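Local structure of DNA-binding protein HU (Anabaena sp., 1P78) at residues Lys56-Arg61 against Met69-Thr74. The protein binds and wraps DNA as a histone-like homodimer, stabilising the duplex against denaturation, and is essential for heterocyst differentiation. Residues are numbered along the deposited sequence; the frame is centred on the assembly and turned at random.
With nucleotides of chain B; nucleotides of chain A.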
ATOM      1  N   LYS C  56     -17.218  11.714  -3.018  1.00 20.70           N
ATOM      2  CA  LYS C  56     -18.329  12.656  -3.081  1.00 20.65           C
ATOM      3  C   LYS C  56     -18.735  13.136  -1.681  1.00 21.33           C
ATOM      4  O   LYS C  56     -18.499  12.439  -0.678  1.00 20.89           O
ATOM      5  CB  LYS C  56     -19.547  11.992  -3.733  1.00 20.65           C
ATOM      6  CG  LYS C  56     -19.534  11.958  -5.229  1.00 20.34           C
ATOM      7  CD  LYS C  56     -20.847  11.393  -5.742  1.00 22.56           C
ATOM      8  CE  LYS C  56     -20.857  11.233  -7.298  1.00 26.80           C
ATOM      9  NZ  LYS C  56     -19.474  11.036  -7.889  1.00 29.42           N
ATOM     10  N   ALA C  57     -19.346  14.321  -1.606  1.00 21.00           N
ATOM     11  CA  ALA C  57     -19.977  14.751  -0.356  1.00 21.58           C
ATOM     12  C   ALA C  57     -20.978  13.652   0.057  1.00 22.02           C
ATOM     13  O   ALA C  57     -21.620  13.034  -0.796  1.00 22.03           O
ATOM     14  CB  ALA C  57     -20.699  16.107  -0.524  1.00 19.73           C
ATOM     15  N   ARG C  58     -21.103  13.403   1.356  1.00 22.39           N
ATOM     16  CA  ARG C  58     -22.105  12.455   1.810  1.00 22.49           C
ATOM     17  C   ARG C  58     -22.680  12.903   3.128  1.00 22.67           C
ATOM     18  O   ARG C  58     -21.991  13.540   3.928  1.00 22.73           O
ATOM     19  CB  ARG C  58     -21.554  11.043   1.937  1.00 22.07           C
ATOM     20  CG  ARG C  58     -20.280  10.920   2.697  1.00 22.50           C
ATOM     21  CD  ARG C  58     -19.571   9.593   2.433  1.00 23.56           C
ATOM     22  NE  ARG C  58     -18.359   9.444   3.253  1.00 27.15           N
ATOM     23  CZ  ARG C  58     -18.356   9.070   4.544  1.00 26.33           C
ATOM     24  NH1 ARG C  58     -19.515   8.810   5.148  1.00 25.78           N
ATOM     25  NH2 ARG C  58     -17.202   8.942   5.231  1.00 23.25           N
ATOM     26  N   GLU C  59     -23.938  12.559   3.356  1.00 22.02           N
ATOM     27  CA  GLU C  59     -24.561  12.962   4.601  1.00 22.91           C
ATOM     28  C   GLU C  59     -24.091  12.086   5.760  1.00 21.92           C
ATOM     29  O   GLU C  59     -23.969  10.890   5.617  1.00 22.28           O
ATOM     30  CB  GLU C  59     -26.080  12.986   4.472  1.00 22.91           C
ATOM     31  CG  GLU C  59     -26.565  14.319   3.920  1.00 23.20           C
ATOM     32  CD  GLU C  59     -28.061  14.366   3.726  1.00 24.07           C
ATOM     33  OE1 GLU C  59     -28.827  13.971   4.653  1.00 24.32           O
ATOM     34  OE2 GLU C  59     -28.468  14.795   2.633  1.00 25.37           O
ATOM     35  N   GLY C  60     -23.773  12.721   6.878  1.00 21.30           N
ATOM     36  CA  GLY C  60     -23.462  12.037   8.112  1.00 20.20           C
ATOM     37  C   GLY C  60     -24.346  12.553   9.217  1.00 20.10           C
ATOM     38  O   GLY C  60     -25.379  13.192   8.956  1.00 19.44           O
ATOM     39  N   ARG C  61     -23.956  12.262  10.462  1.00 20.39           N
ATOM     40  CA  ARG C  61     -24.754  12.646  11.627  1.00 19.55           C
ATOM     41  C   ARG C  61     -23.863  12.893  12.826  1.00 19.94           C
ATOM     42  O   ARG C  61     -23.004  12.077  13.151  1.00 19.91           O
ATOM     43  CB  ARG C  61     -25.784  11.566  11.951  1.00 19.44           C
ATOM     44  CG  ARG C  61     -26.931  12.062  12.781  1.00 19.45           C
ATOM     45  CD  ARG C  61     -27.912  10.992  13.235  1.00 18.13           C
ATOM     46  NE  ARG C  61     -28.843  10.647  12.183  1.00 15.57           N
ATOM     47  CZ  ARG C  61     -29.906  11.364  11.846  1.00 16.96           C
ATOM     48  NH1 ARG C  61     -30.195  12.489  12.512  1.00 14.31           N
ATOM     49  NH2 ARG C  61     -30.685  10.940  10.842  1.00 14.44           N
ATOM     50  N   MET C  69     -25.764  16.190   9.075  1.00 22.02           N
ATOM     51  CA  MET C  69     -24.782  17.114   8.497  1.00 22.54           C
ATOM     52  C   MET C  69     -24.196  16.607   7.166  1.00 23.04           C
ATOM     53  O   MET C  69     -24.427  15.460   6.783  1.00 22.83           O
ATOM     54  CB  MET C  69     -23.670  17.450   9.512  1.00 22.84           C
ATOM     55  CG  MET C  69     -23.128  16.267  10.312  1.00 23.59           C
ATOM     56  SD  MET C  69     -22.087  15.275   9.215  1.00 26.89           S
ATOM     57  CE  MET C  69     -20.668  16.463   9.014  1.00 27.30           C
ATOM     58  N   GLU C  70     -23.446  17.453   6.450  1.00 23.53           N
ATOM     59  CA  GLU C  70     -22.802  17.006   5.205  1.00 23.10           C
ATOM     60  C   GLU C  70     -21.277  16.838   5.342  1.00 22.36           C
ATOM     61  O   GLU C  70     -20.563  17.744   5.720  1.00 22.50           O
ATOM     62  CB  GLU C  70     -23.168  17.917   4.000  1.00 22.98           C
ATOM     63  CG  GLU C  70     -22.733  17.299   2.667  1.00 24.59           C
ATOM     64  CD  GLU C  70     -23.183  18.060   1.415  1.00 26.59           C
ATOM     65  OE1 GLU C  70     -22.552  19.080   1.024  1.00 23.45           O
ATOM     66  OE2 GLU C  70     -24.171  17.608   0.791  1.00 28.02           O
ATOM     67  N   ILE C  71     -20.789  15.656   5.030  1.00 22.56           N
ATOM     68  CA  ILE C  71     -19.361  15.429   4.959  1.00 22.28           C
ATOM     69  C   ILE C  71     -18.911  15.872   3.569  1.00 21.95           C
ATOM     70  O   ILE C  71     -19.351  15.297   2.558  1.00 22.26           O
ATOM     71  CB  ILE C  71     -19.044  13.952   5.190  1.00 22.33           C
ATOM     72  CG1 ILE C  71     -19.636  13.497   6.511  1.00 21.30           C
ATOM     73  CG2 ILE C  71     -17.528  13.726   5.179  1.00 23.28           C
ATOM     74  CD1 ILE C  71     -19.450  12.033   6.791  1.00 22.53           C
ATOM     75  N   PRO C  72     -18.069  16.902   3.505  1.00 21.18           N
ATOM     76  CA  PRO C  72     -17.695  17.473   2.199  1.00 20.67           C
ATOM     77  C   PRO C  72     -16.913  16.472   1.380  1.00 19.60           C
ATOM     78  O   PRO C  72     -16.324  15.570   1.945  1.00 19.47           O
ATOM     79  CB  PRO C  72     -16.842  18.710   2.553  1.00 20.35           C
ATOM     80  CG  PRO C  72     -16.329  18.427   3.933  1.00 21.71           C
ATOM     81  CD  PRO C  72     -17.398  17.579   4.635  1.00 20.34           C
ATOM     82  N   ALA C  73     -16.955  16.629   0.064  1.00 19.61           N
ATOM     83  CA  ALA C  73     -16.192  15.806  -0.863  1.00 19.82           C
ATOM     84  C   ALA C  73     -14.706  15.819  -0.517  1.00 19.79           C
ATOM     85  O   ALA C  73     -14.188  16.810  -0.039  1.00 19.32           O
ATOM     86  CB  ALA C  73     -16.369  16.366  -2.237  1.00 19.68           C
ATOM     87  N   THR C  74     -14.000  14.731  -0.786  1.00 20.57           N
ATOM     88  CA  THR C  74     -12.552  14.759  -0.593  1.00 20.68           C
ATOM     89  C   THR C  74     -11.828  13.853  -1.583  1.00 20.66           C
ATOM     90  O   THR C  74     -12.452  13.343  -2.497  1.00 20.15           O
ATOM     91  CB  THR C  74     -12.204  14.444   0.913  1.00 21.32           C
ATOM     92  OG1 THR C  74     -10.792  14.612   1.157  1.00 21.74           O
ATOM     93  CG2 THR C  74     -12.528  12.969   1.283  1.00 17.40           C
TER
ATOM     94  P    DT B  15     -14.707  13.218   9.425  1.00 41.91           P
ATOM     95  OP1  DT B  15     -14.259  14.133   8.385  1.00 44.08           O
ATOM     96  OP2  DT B  15     -13.769  12.633  10.396  1.00 42.94           O
ATOM     97  O5'  DT B  15     -15.925  13.932  10.204  1.00 44.26           O
ATOM     98  C5'  DT B  15     -17.104  14.376   9.556  1.00 40.41           C
ATOM     99  C4'  DT B  15     -18.356  13.955  10.308  1.00 39.23           C
ATOM    100  O4'  DT B  15     -18.557  12.524  10.269  1.00 40.54           O
ATOM    101  C3'  DT B  15     -18.479  14.247  11.797  1.00 37.37           C
ATOM    102  O3'  DT B  15     -19.015  15.575  11.965  1.00 34.92           O
ATOM    103  C2'  DT B  15     -19.473  13.213  12.333  1.00 37.75           C
ATOM    104  C1'  DT B  15     -19.644  12.276  11.142  1.00 38.03           C
ATOM    105  N1   DT B  15     -19.616  10.844  11.463  1.00 37.70           N
ATOM    106  C2   DT B  15     -20.716  10.078  11.111  1.00 36.15           C
ATOM    107  O2   DT B  15     -21.676  10.551  10.545  1.00 36.22           O
ATOM    108  N3   DT B  15     -20.637   8.750  11.449  1.00 33.75           N
ATOM    109  C4   DT B  15     -19.562   8.130  12.043  1.00 35.54           C
ATOM    110  O4   DT B  15     -19.551   6.934  12.273  1.00 34.27           O
ATOM    111  C5   DT B  15     -18.440   8.983  12.388  1.00 37.45           C
ATOM    112  C7   DT B  15     -17.246   8.387  13.069  1.00 39.15           C
ATOM    113  C6   DT B  15     -18.501  10.283  12.078  1.00 37.32           C
TER
ATOM    114  P    DT A   5     -23.633   3.030  18.014  1.00 25.35           P
ATOM    115  OP1  DT A   5     -24.852   2.333  18.470  1.00 24.42           O
ATOM    116  OP2  DT A   5     -22.882   2.509  16.856  1.00 22.52           O
ATOM    117  O5'  DT A   5     -23.978   4.600  17.817  1.00 25.85           O
ATOM    118  C5'  DT A   5     -24.615   5.364  18.862  1.00 23.53           C
ATOM    119  C4'  DT A   5     -25.692   6.242  18.262  1.00 22.10           C
ATOM    120  O4'  DT A   5     -25.111   7.414  17.633  1.00 23.43           O
ATOM    121  C3'  DT A   5     -26.468   5.598  17.145  1.00 21.70           C
ATOM    122  O3'  DT A   5     -27.755   6.173  17.228  1.00 22.96           O
ATOM    123  C2'  DT A   5     -25.717   6.002  15.865  1.00 20.89           C
ATOM    124  C1'  DT A   5     -25.392   7.441  16.229  1.00 20.95           C
ATOM    125  N1   DT A   5     -24.191   8.093  15.636  1.00 20.82           N
ATOM    126  C2   DT A   5     -24.327   9.268  14.919  1.00 18.97           C
ATOM    127  O2   DT A   5     -25.386   9.808  14.681  1.00 18.74           O
ATOM    128  N3   DT A   5     -23.149   9.792  14.454  1.00 17.55           N
ATOM    129  C4   DT A   5     -21.903   9.262  14.646  1.00 17.94           C
ATOM    130  O4   DT A   5     -20.914   9.810  14.233  1.00 20.00           O
ATOM    131  C5   DT A   5     -21.809   8.043  15.397  1.00 19.83           C
ATOM    132  C7   DT A   5     -20.452   7.420  15.667  1.00 19.81           C
ATOM    133  C6   DT A   5     -22.950   7.526  15.861  1.00 19.49           C
TER
ATOM    134  P    DG B  14     -11.630   8.015   7.788  1.00 45.51           P
ATOM    135  OP1  DG B  14     -10.647   8.950   7.195  1.00 45.90           O
ATOM    136  OP2  DG B  14     -11.273   7.206   8.992  1.00 44.70           O
ATOM    137  O5'  DG B  14     -12.969   8.864   8.069  1.00 44.45           O
ATOM    138  C5'  DG B  14     -13.582   9.607   6.992  1.00 43.06           C
ATOM    139  C4'  DG B  14     -14.945  10.080   7.425  1.00 42.70           C
ATOM    140  O4'  DG B  14     -15.847   8.950   7.508  1.00 42.46           O
ATOM    141  C3'  DG B  14     -14.931  10.723   8.800  1.00 42.53           C
ATOM    142  O3'  DG B  14     -15.428  12.026   8.681  1.00 42.42           O
ATOM    143  C2'  DG B  14     -15.835   9.847   9.655  1.00 42.05           C
ATOM    144  C1'  DG B  14     -16.693   9.142   8.619  1.00 41.24           C
ATOM    145  N9   DG B  14     -17.228   7.856   9.058  1.00 39.01           N
ATOM    146  C8   DG B  14     -16.551   6.848   9.710  1.00 39.19           C
ATOM    147  N7   DG B  14     -17.291   5.800   9.971  1.00 38.90           N
ATOM    148  C5   DG B  14     -18.550   6.124   9.463  1.00 36.40           C
ATOM    149  C6   DG B  14     -19.770   5.390   9.458  1.00 35.00           C
ATOM    150  O6   DG B  14     -20.007   4.276   9.921  1.00 35.27           O
ATOM    151  N1   DG B  14     -20.818   6.075   8.860  1.00 34.74           N
ATOM    152  C2   DG B  14     -20.678   7.339   8.313  1.00 35.11           C
ATOM    153  N2   DG B  14     -21.778   7.857   7.776  1.00 30.78           N
ATOM    154  N3   DG B  14     -19.544   8.053   8.308  1.00 35.82           N
ATOM    155  C4   DG B  14     -18.519   7.393   8.899  1.00 37.64           C
TER
HETATM  156  O   HOH W   1     -16.541  12.789   1.332  1.00 29.92           O
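The Arg58 guanidinium carries Ile71 CD1 on one face, 3.5 Å from the plane and nearer its border than its centre, while the sugar oxygen O4' of DG14 of chain B lies at its edge, in plane. There Arg58 NH2 gives O4' a short but bent, weak hydrogen bond. With CG between the backbone N and the carbonyl carbon (chi1 50°) and the chain extended from there to NE, the charged group stands off the strand far enough to bring NH1 3.2 Å from N3 of that guanine. Replacing Arg58 with an alanine is likely to leave the guanosine sugar oxygen without this weak donor and to strip the guanidinium cover from one side of Ile71 CD1. Apolar Ile71 CD1 lies between that guanidinium and the sugar of DT15 of chain B, 3.6 Å from its O4'. Strands 48-61 and 68-81 form the long antiparallel hairpin arm by which HU-family proteins grip DNA, and this is its outer part. Backbone bonds join Arg58 with Ile71 in both directions, and likewise Gly60 with Met69; Met69 N reaches Gly60 O from above the carbonyl plane. Gly60 suits its place because a beta carbon would collide with O2 of DT15 of chain B, which accepts a hydrogen bond from Arg61 N at 2.9 Å. Over this glycine curls Met69, its flexible thioether kinked at two successive bonds, with SD 3.5 Å from Gly60 C and CE against the DT15 sugar. On the face away from these nucleotides, Glu70 CD rests on Ala57 CB at 3.7 Å, whereas Glu59 turns to a salt bridge with Lys68. One water donates to both Lys56 O and Pro72 O.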